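Local coordinates for protein streptomycin 3''-adenylyltransferase (Enterococcus faecalis, PDB 6SXJ) that transfers an adenylyl group from ATP to the 9-hydroxyl of spectinomycin, which makes the bacterium resistant to that antibiotic but not to streptomycin, at residues E10-N13 against K14-I18. Residues are numbered along the deposited sequence; the frame is centred on the assembly and turned at random.
Sequences EQIN and KVKKI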
ATOM      1  N   GLU A  10       1.503  21.065   1.187  1.00 46.49           N
ATOM      2  CA  GLU A  10       2.955  21.153   1.048  1.00 55.36           C
ATOM      3  C   GLU A  10       3.580  19.756   1.002  1.00 49.53           C
ATOM      4  O   GLU A  10       4.584  19.542   0.313  1.00 54.16           O
ATOM      5  CB  GLU A  10       3.579  21.958   2.194  1.00 64.46           C
ATOM      6  CG  GLU A  10       3.322  23.465   2.216  1.00 66.27           C
ATOM      7  CD  GLU A  10       3.575  24.063   3.609  1.00 73.22           C
ATOM      8  OE1 GLU A  10       3.075  23.507   4.614  1.00 60.90           O
ATOM      9  OE2 GLU A  10       4.280  25.089   3.704  1.00 79.21           O
ATOM     10  N   GLN A  11       3.018  18.805   1.754  1.00 47.61           N
ATOM     11  CA  GLN A  11       3.494  17.422   1.694  1.00 50.01           C
ATOM     12  C   GLN A  11       3.546  16.943   0.251  1.00 44.70           C
ATOM     13  O   GLN A  11       4.599  16.539  -0.251  1.00 47.43           O
ATOM     14  CB  GLN A  11       2.584  16.506   2.514  1.00 41.50           C
ATOM     15  CG  GLN A  11       2.862  16.513   4.005  1.00 38.71           C
ATOM     16  CD  GLN A  11       2.415  15.251   4.673  1.00 48.32           C
ATOM     17  OE1 GLN A  11       1.243  15.120   5.039  1.00 46.59           O
ATOM     18  NE2 GLN A  11       3.354  14.289   4.846  1.00 50.95           N
ATOM     19  N   ILE A  12       2.411  17.040  -0.450  1.00 48.06           N
ATOM     20  CA  ILE A  12       2.353  16.577  -1.833  1.00 41.81           C
ATOM     21  C   ILE A  12       3.285  17.390  -2.713  1.00 49.43           C
ATOM     22  O   ILE A  12       3.969  16.844  -3.589  1.00 54.23           O
ATOM     23  CB  ILE A  12       0.911  16.619  -2.355  1.00 39.18           C
ATOM     24  CG1 ILE A  12       0.015  15.763  -1.472  1.00 46.59           C
ATOM     25  CG2 ILE A  12       0.858  16.138  -3.791  1.00 45.45           C
ATOM     26  CD1 ILE A  12      -1.432  15.769  -1.905  1.00 55.76           C
ATOM     27  N   ASN A  13       3.337  18.702  -2.497  1.00 58.92           N
ATOM     28  CA  ASN A  13       4.118  19.553  -3.386  1.00 53.43           C
ATOM     29  C   ASN A  13       5.611  19.304  -3.229  1.00 45.47           C
ATOM     30  O   ASN A  13       6.350  19.301  -4.220  1.00 51.55           O
ATOM     31  CB  ASN A  13       3.795  21.019  -3.120  1.00 53.77           C
ATOM     32  CG  ASN A  13       4.090  21.894  -4.308  1.00 62.32           C
ATOM     33  OD1 ASN A  13       5.017  22.705  -4.277  1.00 77.99           O
ATOM     34  ND2 ASN A  13       3.309  21.728  -5.377  1.00 61.32           N
ATOM     35  N   LYS A  14       6.079  19.113  -1.994  1.00 42.89           N
ATOM     36  CA  LYS A  14       7.490  18.807  -1.780  1.00 53.97           C
ATOM     37  C   LYS A  14       7.869  17.473  -2.418  1.00 46.10           C
ATOM     38  O   LYS A  14       8.968  17.331  -2.961  1.00 45.88           O
ATOM     39  CB  LYS A  14       7.805  18.790  -0.284  1.00 61.70           C
ATOM     40  CG  LYS A  14       8.548  20.022   0.209  1.00 81.61           C
ATOM     41  CD  LYS A  14       8.079  20.463   1.583  1.00 99.65           C
ATOM     42  CE  LYS A  14       8.608  21.837   1.972  1.00115.27           C
ATOM     43  NZ  LYS A  14      10.127  21.883   1.948  1.00 86.54           N
ATOM     44  N   VAL A  15       6.965  16.491  -2.382  1.00 47.46           N
ATOM     45  CA  VAL A  15       7.250  15.209  -3.025  1.00 47.73           C
ATOM     46  C   VAL A  15       7.424  15.398  -4.526  1.00 50.69           C
ATOM     47  O   VAL A  15       8.334  14.821  -5.136  1.00 49.96           O
ATOM     48  CB  VAL A  15       6.139  14.186  -2.715  1.00 43.02           C
ATOM     49  CG1 VAL A  15       6.318  12.923  -3.578  1.00 51.04           C
ATOM     50  CG2 VAL A  15       6.137  13.829  -1.227  1.00 46.60           C
ATOM     51  N   LYS A  16       6.556  16.208  -5.142  1.00 57.37           N
ATOM     52  CA  LYS A  16       6.643  16.438  -6.584  1.00 45.00           C
ATOM     53  C   LYS A  16       7.971  17.077  -6.960  1.00 43.05           C
ATOM     54  O   LYS A  16       8.590  16.706  -7.965  1.00 52.88           O
ATOM     55  CB  LYS A  16       5.490  17.327  -7.049  1.00 53.96           C
ATOM     56  CG  LYS A  16       4.106  16.818  -6.693  1.00 53.92           C
ATOM     57  CD  LYS A  16       3.058  17.934  -6.818  1.00 62.12           C
ATOM     58  CE  LYS A  16       3.165  18.683  -8.135  1.00 63.71           C
ATOM     59  NZ  LYS A  16       2.086  19.720  -8.277  1.00 70.40           N
ATOM     60  N   LYS A  17       8.422  18.046  -6.169  1.00 50.66           N
ATOM     61  CA  LYS A  17       9.643  18.762  -6.514  1.00 57.22           C
ATOM     62  C   LYS A  17      10.876  17.918  -6.227  1.00 51.57           C
ATOM     63  O   LYS A  17      11.844  17.947  -6.999  1.00 52.32           O
ATOM     64  CB  LYS A  17       9.683  20.089  -5.763  1.00 57.16           C
ATOM     65  CG  LYS A  17       8.553  21.040  -6.206  1.00 50.95           C
ATOM     66  CD  LYS A  17       8.380  22.216  -5.261  1.00 66.02           C
ATOM     67  CE  LYS A  17       7.509  23.311  -5.880  1.00 63.60           C
ATOM     68  NZ  LYS A  17       8.093  23.870  -7.131  1.00 69.66           N
ATOM     69  N   ILE A  18      10.849  17.140  -5.142  1.00 46.16           N
ATOM     70  CA  ILE A  18      11.937  16.193  -4.897  1.00 48.56           C
ATOM     71  C   ILE A  18      12.138  15.320  -6.123  1.00 47.40           C
ATOM     72  O   ILE A  18      13.239  15.236  -6.685  1.00 54.17           O
ATOM     73  CB  ILE A  18      11.652  15.339  -3.651  1.00 51.44           C
ATOM     74  CG1 ILE A  18      11.827  16.175  -2.384  1.00 48.02           C
ATOM     75  CG2 ILE A  18      12.589  14.119  -3.618  1.00 57.18           C
ATOM     76  CD1 ILE A  18      11.008  15.670  -1.219  1.00 54.80           C
TER
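Asn-13 meets Lys-16 and Lys-17 one turn further along helix 8-23, with the two branches of its amide going to different lysines. Its CB sits beside the peptide link to Lys-14, as the chain itself requires. Asn-13 CG, swung anti to the backbone N (chi1 -156°), follows the helix forward and comes within 4.0 Å of Lys-17 CE. From there Asn-13 OD1 turns to the aliphatic end of Lys-17, 3.0 Å from Lys-17 CE, a close approach to methylene carbon rather than to the ammonium. Asn-13 ND2 and Lys-16 NZ, both donors, merely lie near each other at 3.7 Å, without a bond. Lys-16 CG passes 3.1 Å from Ile-12 O, and a nearly straight chi2 (163°) carries Lys-16 CD to 4.2 Å from Ile-12 CG2; the bend at chi3 (49°) then turns CE and NZ toward the Asn-13 amide. Beneath run regular i to i+4 backbone bonds, among them Lys-17 N to Asn-13 O at 3.1 Å.

The opposite side of this amphipathic helix packs on the nucleotidyltransferase sheet: Val-15 rests on Phe-49 of strand 47-53 and on Ile-85 and Leu-87 of strand 85-91. Gln-11 donates from NE2 to Ile-72 O and accepts at OE1 from Arg-83 N, while Ile-18 reaches Leu-65 and Lys-68 of the neighbouring helix 59-69.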